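Local structure of monomethylamine methyltransferase MtmB1 (1NTH) at residues E205-L208 / G212-S215; P336-C341 / L346-A351; T379-R384 / Q442-A447. The protein catalyses transfer of the methyl group of monomethylamine to the corrinoid cofactor of its partner protein MtmC, a step of methanogenesis from methylamine. All coordinates share one frame; numbering follows the deposited sequence.

Interaction 1: residues E205-L208 / G212-S215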
loop_
_atom_site.group_PDB
_atom_site.type_symbol
_atom_site.label_atom_id
_atom_site.label_comp_id
_atom_site.label_asym_id
_atom_site.label_seq_id
_atom_site.Cartn_x
_atom_site.Cartn_y
_atom_site.Cartn_z
ATOM N N GLU A 205 15.237 -10.504 -18.167
ATOM C CA GLU A 205 15.960 -11.137 -19.265
ATOM C C GLU A 205 16.710 -10.236 -20.241
ATOM O O GLU A 205 17.812 -10.577 -20.675
ATOM C CB GLU A 205 14.998 -12.025 -20.057
ATOM C CG GLU A 205 14.364 -13.143 -19.243
ATOM C CD GLU A 205 15.393 -13.974 -18.511
ATOM O OE1 GLU A 205 16.436 -14.298 -19.118
ATOM O OE2 GLU A 205 15.158 -14.314 -17.331
ATOM N N THR A 206 16.119 -9.102 -20.594
ATOM C CA THR A 206 16.744 -8.197 -21.558
ATOM C C THR A 206 18.055 -7.582 -21.069
ATOM O O THR A 206 18.982 -7.371 -21.859
ATOM C CB THR A 206 15.768 -7.070 -21.965
ATOM O OG1 THR A 206 14.560 -7.651 -22.469
ATOM C CG2 THR A 206 16.375 -6.195 -23.056
ATOM N N SER A 207 18.136 -7.297 -19.773
ATOM C CA SER A 207 19.340 -6.709 -19.195
ATOM C C SER A 207 20.422 -7.764 -19.009
ATOM O O SER A 207 20.128 -8.913 -18.673
ATOM C CB SER A 207 19.013 -6.060 -17.847
ATOM O OG SER A 207 18.228 -6.931 -17.049
ATOM N N LEU A 208 21.675 -7.369 -19.221
ATOM C CA LEU A 208 22.801 -8.288 -19.077
ATOM C C LEU A 208 23.796 -7.841 -18.006
ATOM O O LEU A 208 24.479 -8.670 -17.402
ATOM C CB LEU A 208 23.530 -8.444 -20.417
ATOM C CG LEU A 208 22.704 -8.963 -21.597
ATOM C CD1 LEU A 208 23.583 -9.029 -22.840
ATOM C CD2 LEU A 208 22.132 -10.334 -21.271
ATOM N N GLY A 212 21.826 -3.102 -15.029
ATOM C CA GLY A 212 20.579 -3.329 -15.737
ATOM C C GLY A 212 19.651 -4.243 -14.955
ATOM O O GLY A 212 18.460 -3.954 -14.805
ATOM N N ASN A 213 20.185 -5.347 -14.444
ATOM C CA ASN A 213 19.368 -6.285 -13.684
ATOM C C ASN A 213 18.836 -5.667 -12.397
ATOM O O ASN A 213 17.688 -5.899 -12.015
ATOM C CB ASN A 213 20.166 -7.551 -13.348
ATOM C CG ASN A 213 20.527 -8.353 -14.585
ATOM O OD1 ASN A 213 19.696 -8.553 -15.467
ATOM N ND2 ASN A 213 21.770 -8.828 -14.648
ATOM N N ILE A 214 19.669 -4.871 -11.739
ATOM C CA ILE A 214 19.285 -4.234 -10.484
ATOM C C ILE A 214 18.171 -3.193 -10.651
ATOM O O ILE A 214 17.421 -2.928 -9.710
ATOM C CB ILE A 214 20.542 -3.619 -9.807
ATOM C CG1 ILE A 214 21.447 -4.761 -9.327
ATOM C CG2 ILE A 214 20.150 -2.718 -8.632
ATOM C CD1 ILE A 214 22.816 -4.317 -8.827
ATOM N N SER A 215 18.036 -2.629 -11.848
ATOM C CA SER A 215 17.004 -1.622 -12.093
ATOM C C SER A 215 15.625 -2.228 -12.360
ATOM O O SER A 215 14.629 -1.507 -12.376
ATOM C CB SER A 215 17.382 -0.746 -13.292
ATOM O OG SER A 215 17.204 -1.449 -14.512
#
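Ser207 turns its side chain onto the short helix 210-214, at Gly212 and Asn213, and the plainest part of the contact is van der Waals. Its CB rests 3.5 Å from Gly212 C, and its OG comes to 3.6 Å from Asn213 CA. With chi1 at 47°, OG sits between its own backbone N and carbonyl carbon, which swings the hydroxyl across to Asn213. Gly212 has no side chain to get in the way; a beta carbon there would fall 2.9 Å from Ser207 CB, a clash.

Asn213 brings the end of its side chain back to the 205-208 backbone, reaching the neighbourhood of the Ser207 hydroxyl and the carbonyls of Ser207 and Leu208. The amide has probably been built turned over, so which of its two polar atoms faces Ser207 remains doubtful.

In this TIM-barrel protein the pyrrolysine lies only a few residues before Glu205 in sequence, and the carboxylate of Glu205 lies close to that of Glu229 on barrel strand 227-231. From there 205-208 leads into helix 210-214.

Clear hydrogen bonds lie within 212-215. Gly212 O takes the Ser215 hydroxyl at 2.8 Å from OG and the Ser215 amide at 3.3 Å from N, both from the same face of the carbonyl plane, OG being tilted 25° from it. Elsewhere, Thr206 OG1 is held by Glu183 and Leu208 N by Glu176, both on helix 174-193, while Ile214 and Ser215 pack against Ser215 and Ile214 of the second subunit.

Interaction 2: residues P336-C341 / L346-A351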
loop_
_atom_site.group_PDB
_atom_site.type_symbol
_atom_site.label_atom_id
_atom_site.label_comp_id
_atom_site.label_asym_id
_atom_site.label_seq_id
_atom_site.Cartn_x
_atom_site.Cartn_y
_atom_site.Cartn_z
ATOM N N PRO A 336 14.576 -26.626 -27.360
ATOM C CA PRO A 336 14.450 -27.617 -28.436
ATOM C C PRO A 336 15.236 -27.151 -29.663
ATOM O O PRO A 336 15.501 -25.957 -29.819
ATOM C CB PRO A 336 12.949 -27.636 -28.726
ATOM C CG PRO A 336 12.324 -27.093 -27.465
ATOM C CD PRO A 336 13.275 -26.003 -27.068
ATOM N N CYS A 337 15.603 -28.091 -30.531
ATOM C CA CYS A 337 16.332 -27.758 -31.753
ATOM C C CYS A 337 15.383 -27.174 -32.794
ATOM O O CYS A 337 15.692 -26.175 -33.447
ATOM C CB CYS A 337 16.985 -29.008 -32.355
ATOM S SG CYS A 337 18.365 -29.691 -31.430
ATOM N N ALA A 338 14.227 -27.813 -32.942
ATOM C CA ALA A 338 13.230 -27.399 -33.920
ATOM C C ALA A 338 12.464 -26.140 -33.522
ATOM O O ALA A 338 12.355 -25.808 -32.338
ATOM C CB ALA A 338 12.256 -28.544 -34.171
ATOM N N GLY A 339 11.930 -25.452 -34.527
ATOM C CA GLY A 339 11.180 -24.232 -34.292
ATOM C C GLY A 339 9.692 -24.476 -34.125
ATOM O O GLY A 339 9.221 -25.602 -34.298
ATOM N N PRO A 340 8.921 -23.429 -33.795
ATOM C CA PRO A 340 7.474 -23.540 -33.603
ATOM C C PRO A 340 6.722 -24.081 -34.813
ATOM O O PRO A 340 7.172 -23.954 -35.953
ATOM C CB PRO A 340 7.054 -22.106 -33.277
ATOM C CG PRO A 340 8.271 -21.532 -32.645
ATOM C CD PRO A 340 9.370 -22.052 -33.535
ATOM N N CYS A 341 5.566 -24.672 -34.537
ATOM C CA CYS A 341 4.690 -25.232 -35.555
ATOM C C CYS A 341 5.311 -26.396 -36.319
ATOM O O CYS A 341 5.104 -26.544 -37.524
ATOM C CB CYS A 341 4.243 -24.138 -36.528
ATOM S SG CYS A 341 2.697 -24.516 -37.397
ATOM N N LEU A 346 7.531 -29.996 -30.715
ATOM C CA LEU A 346 6.607 -30.472 -29.696
ATOM C C LEU A 346 7.071 -31.779 -29.059
ATOM O O LEU A 346 6.941 -31.962 -27.851
ATOM C CB LEU A 346 5.206 -30.648 -30.293
ATOM C CG LEU A 346 4.564 -29.365 -30.831
ATOM C CD1 LEU A 346 3.166 -29.672 -31.354
ATOM C CD2 LEU A 346 4.497 -28.313 -29.718
ATOM N N LEU A 347 7.614 -32.687 -29.865
ATOM C CA LEU A 347 8.087 -33.960 -29.335
ATOM C C LEU A 347 9.334 -33.774 -28.476
ATOM O O LEU A 347 9.514 -34.468 -27.475
ATOM C CB LEU A 347 8.377 -34.946 -30.476
ATOM C CG LEU A 347 7.153 -35.422 -31.264
ATOM C CD1 LEU A 347 7.596 -36.360 -32.381
ATOM C CD2 LEU A 347 6.178 -36.128 -30.335
ATOM N N GLU A 348 10.196 -32.840 -28.869
ATOM C CA GLU A 348 11.413 -32.566 -28.110
ATOM C C GLU A 348 11.037 -32.029 -26.732
ATOM O O GLU A 348 11.535 -32.501 -25.708
ATOM C CB GLU A 348 12.276 -31.528 -28.832
ATOM C CG GLU A 348 13.111 -32.065 -29.987
ATOM C CD GLU A 348 13.963 -30.977 -30.621
ATOM O OE1 GLU A 348 13.442 -30.222 -31.471
ATOM O OE2 GLU A 348 15.153 -30.863 -30.254
ATOM N N ALA A 349 10.151 -31.039 -26.713
ATOM C CA ALA A 349 9.716 -30.444 -25.456
ATOM C C ALA A 349 8.984 -31.481 -24.610
ATOM O O ALA A 349 9.104 -31.488 -23.385
ATOM C CB ALA A 349 8.808 -29.251 -25.729
ATOM N N SER A 350 8.225 -32.356 -25.263
ATOM C CA SER A 350 7.483 -33.392 -24.552
ATOM C C SER A 350 8.426 -34.348 -23.830
ATOM O O SER A 350 8.190 -34.714 -22.679
ATOM C CB SER A 350 6.595 -34.178 -25.521
ATOM O OG SER A 350 5.558 -33.364 -26.032
ATOM N N ALA A 351 9.491 -34.760 -24.510
ATOM C CA ALA A 351 10.450 -35.669 -23.897
ATOM C C ALA A 351 11.024 -35.034 -22.635
ATOM O O ALA A 351 11.195 -35.707 -21.618
ATOM C CB ALA A 351 11.576 -35.997 -24.878
#
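The carboxylate of Glu348 meets two successive backbone amides, those of Cys337 and Ala338, on the syn sides of its oxygens. Ala338 N gives a nearly straight hydrogen bond of 2.9 Å to Glu348 OE1, on that oxygen's syn lone pair. Cys337 N donates an equally straight hydrogen bond to Glu348 OE2 at 2.8 Å, from 30° out of the carboxylate plane. Over that same face sits Pro336 CB, 3.8 Å from Glu348 OE1. Ala338 CB stays near the plane, 3.4 Å from Glu348 OE1, while Cys337 CB packs against OE2.

The loop gripped in this way joins strand 330-333 to helix 343-359, a beta-alpha connection at the carboxyl end of a TIM-barrel strand. The glutamate thus ties the loop back onto the helix that follows it. Its CG is anti to the carbonyl carbon (chi1 -80°) and the chain runs straight on from there, which carries the carboxylate clear of the helix to the amides. Asn307 ND2 supplies another donor to OE2, so this buried carboxylate has at least three N-H partners, which would probably stabilise its negative charge.

Apolar contact is slight: Pro336 CG is 4.5 Å from Ala349 CB. Within the helix, Ser350 OG reaches back one turn to Leu346 O at 2.7 Å, a carbonyl that also takes the backbone N-H of Ser350.

Interaction 3: residues T379-R384 / Q442-A447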
loop_
_atom_site.group_PDB
_atom_site.type_symbol
_atom_site.label_atom_id
_atom_site.label_comp_id
_atom_site.label_asym_id
_atom_site.label_seq_id
_atom_site.Cartn_x
_atom_site.Cartn_y
_atom_site.Cartn_z
ATOM N N THR A 379 6.055 -19.633 -29.098
ATOM C CA THR A 379 4.632 -19.349 -28.909
ATOM C C THR A 379 4.060 -20.172 -27.762
ATOM O O THR A 379 4.641 -21.178 -27.351
ATOM C CB THR A 379 3.791 -19.667 -30.166
ATOM O OG1 THR A 379 3.475 -21.064 -30.184
ATOM C CG2 THR A 379 4.545 -19.295 -31.436
ATOM N N GLY A 380 2.907 -19.740 -27.261
ATOM C CA GLY A 380 2.258 -20.433 -26.163
ATOM C C GLY A 380 1.888 -21.878 -26.440
ATOM O O GLY A 380 1.695 -22.652 -25.508
ATOM N N MET A 381 1.780 -22.254 -27.712
ATOM C CA MET A 381 1.433 -23.633 -28.053
ATOM C C MET A 381 2.456 -24.628 -27.515
ATOM O O MET A 381 2.092 -25.717 -27.082
ATOM C CB MET A 381 1.309 -23.803 -29.571
ATOM C CG MET A 381 0.014 -23.260 -30.158
ATOM S SD MET A 381 -1.455 -24.189 -29.635
ATOM C CE MET A 381 -1.556 -25.433 -30.939
ATOM N N GLU A 382 3.734 -24.261 -27.544
ATOM C CA GLU A 382 4.765 -25.159 -27.039
ATOM C C GLU A 382 4.624 -25.337 -25.526
ATOM O O GLU A 382 4.856 -26.426 -24.998
ATOM C CB GLU A 382 6.162 -24.628 -27.386
ATOM C CG GLU A 382 6.424 -24.521 -28.889
ATOM C CD GLU A 382 6.334 -23.092 -29.399
ATOM O OE1 GLU A 382 7.183 -22.266 -29.000
ATOM O OE2 GLU A 382 5.414 -22.795 -30.193
ATOM N N ALA A 383 4.241 -24.268 -24.836
ATOM C CA ALA A 383 4.053 -24.331 -23.390
ATOM C C ALA A 383 2.816 -25.164 -23.064
ATOM O O ALA A 383 2.762 -25.834 -22.032
ATOM C CB ALA A 383 3.906 -22.921 -22.815
ATOM N N ARG A 384 1.813 -25.115 -23.937
ATOM C CA ARG A 384 0.606 -25.898 -23.711
ATOM C C ARG A 384 0.964 -27.385 -23.730
ATOM O O ARG A 384 0.509 -28.153 -22.885
ATOM C CB ARG A 384 -0.444 -25.618 -24.794
ATOM C CG ARG A 384 -1.730 -26.412 -24.596
ATOM C CD ARG A 384 -2.597 -26.423 -25.846
ATOM N NE ARG A 384 -3.086 -25.096 -26.206
ATOM C CZ ARG A 384 -3.884 -24.855 -27.240
ATOM N NH1 ARG A 384 -4.283 -25.857 -28.016
ATOM N NH2 ARG A 384 -4.285 -23.618 -27.501
ATOM N N GLN A 442 -3.306 -28.592 -36.041
ATOM C CA GLN A 442 -3.192 -29.904 -36.672
ATOM C C GLN A 442 -1.851 -30.543 -36.324
ATOM O O GLN A 442 -1.777 -31.746 -36.070
ATOM C CB GLN A 442 -3.330 -29.779 -38.192
ATOM C CG GLN A 442 -4.728 -29.401 -38.666
ATOM C CD GLN A 442 -4.805 -29.219 -40.172
ATOM O OE1 GLN A 442 -3.969 -29.731 -40.914
ATOM N NE2 GLN A 442 -5.823 -28.497 -40.629
ATOM N N VAL A 443 -0.795 -29.736 -36.313
ATOM C CA VAL A 443 0.538 -30.223 -35.975
ATOM C C VAL A 443 0.523 -30.712 -34.528
ATOM O O VAL A 443 1.078 -31.762 -34.206
ATOM C CB VAL A 443 1.596 -29.103 -36.122
ATOM C CG1 VAL A 443 2.935 -29.563 -35.565
ATOM C CG2 VAL A 443 1.748 -28.723 -37.587
ATOM N N TYR A 444 -0.126 -29.940 -33.662
ATOM C CA TYR A 444 -0.233 -30.276 -32.246
ATOM C C TYR A 444 -0.932 -31.628 -32.092
ATOM O O TYR A 444 -0.471 -32.495 -31.352
ATOM C CB TYR A 444 -1.034 -29.192 -31.515
ATOM C CG TYR A 444 -1.032 -29.302 -30.003
ATOM C CD1 TYR A 444 -0.111 -28.587 -29.232
ATOM C CD2 TYR A 444 -1.964 -30.099 -29.341
ATOM C CE1 TYR A 444 -0.125 -28.660 -27.837
ATOM C CE2 TYR A 444 -1.986 -30.183 -27.946
ATOM C CZ TYR A 444 -1.065 -29.458 -27.202
ATOM O OH TYR A 444 -1.098 -29.524 -25.826
ATOM N N ASP A 445 -2.048 -31.806 -32.795
ATOM C CA ASP A 445 -2.790 -33.059 -32.718
ATOM C C ASP A 445 -1.935 -34.242 -33.150
ATOM O O ASP A 445 -1.974 -35.304 -32.529
ATOM C CB ASP A 445 -4.045 -33.007 -33.591
ATOM C CG ASP A 445 -5.066 -32.020 -33.080
ATOM O OD1 ASP A 445 -5.143 -31.837 -31.847
ATOM O OD2 ASP A 445 -5.802 -31.441 -33.907
ATOM N N GLY A 446 -1.167 -34.055 -34.217
ATOM C CA GLY A 446 -0.319 -35.123 -34.706
ATOM C C GLY A 446 0.702 -35.562 -33.676
ATOM O O GLY A 446 0.925 -36.757 -33.478
ATOM N N ALA A 447 1.323 -34.590 -33.016
ATOM C CA ALA A 447 2.329 -34.883 -32.002
ATOM C C ALA A 447 1.695 -35.575 -30.799
ATOM O O ALA A 447 2.245 -36.535 -30.260
ATOM C CB ALA A 447 3.017 -33.593 -31.566
#
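Tyr444 reaches from helix 438-454 to two side chains of helix 380-393, Met381 near the root of its ring and Arg384 near the hydroxyl. Its CG is anti to the backbone N (chi1 -171°), which extends the ring toward the other helix. Met381 bends at both chi2 and chi3, and this hooks its methyl back so that CE lies 3.8 Å from Tyr444 CB and also meets CD1. The sulfur makes an oblique Met-aromatic contact, SD being 5.3 Å from the Tyr444 ring centroid, while Met381 O comes to the ring edge near its plane.

Arg384 sends its aliphatic part across the far end of the ring: CG is 3.4 Å from Tyr444 OH, and CD 3.7 Å from Tyr444 CZ. A bend at chi3 (-64°) brings the guanidinium over the ring, at a distance where the cation-pi attraction is at most weak, its plane 65° from that of the ring. Met381 SD lies over the centre of one face of the Arg384 guanidinium, 3.4 Å above its plane.

A leucine in place of Tyr444 would probably leave Glu388 OE1 without the hydroxyl it binds and open a gap beside Arg384 CG and CD.

Helix 380-393 opens with a capping box. Thr379 N donates to Glu382 OE1 at 2.9 Å, Thr379 OG1 donates to Glu382 OE2 at 2.6 Å, and OG1 in turn accepts from Met381 N.

Arg384 forms a salt bridge with Glu150, and its NH1 and NH2 bond to Phe3 O and Arg4 O of the third subunit. Leu346 of helix 343-359 packs on Tyr444, and Met381 touches Tyr429 of strand 429-430, so the contact lies where helices 380-393, 438-454 and 343-359 meet.

Overall arrangement
Interactions 2 and 3 are neighbours, their centres about 9 Å apart, and both are buried. Helix 343-359 joins them through Leu346, which meets Tyr444 and Ala447, and the loop before it adds Pro340 against Glu382. Interaction 1 stands apart, its centre about 28 and 31 Å from theirs, and is only partly buried. Interactions 1 and 2 each fold a loop onto the helix that follows it, the first through one small side chain fitted against a glycine and set near an asparagine amide of doubtful orientation, the second through a carboxylate on backbone amides. Interaction 3 joins sequence-distant helices through long side chains. Interactions 1 and 3 also adjoin other subunits; interaction 2 does not.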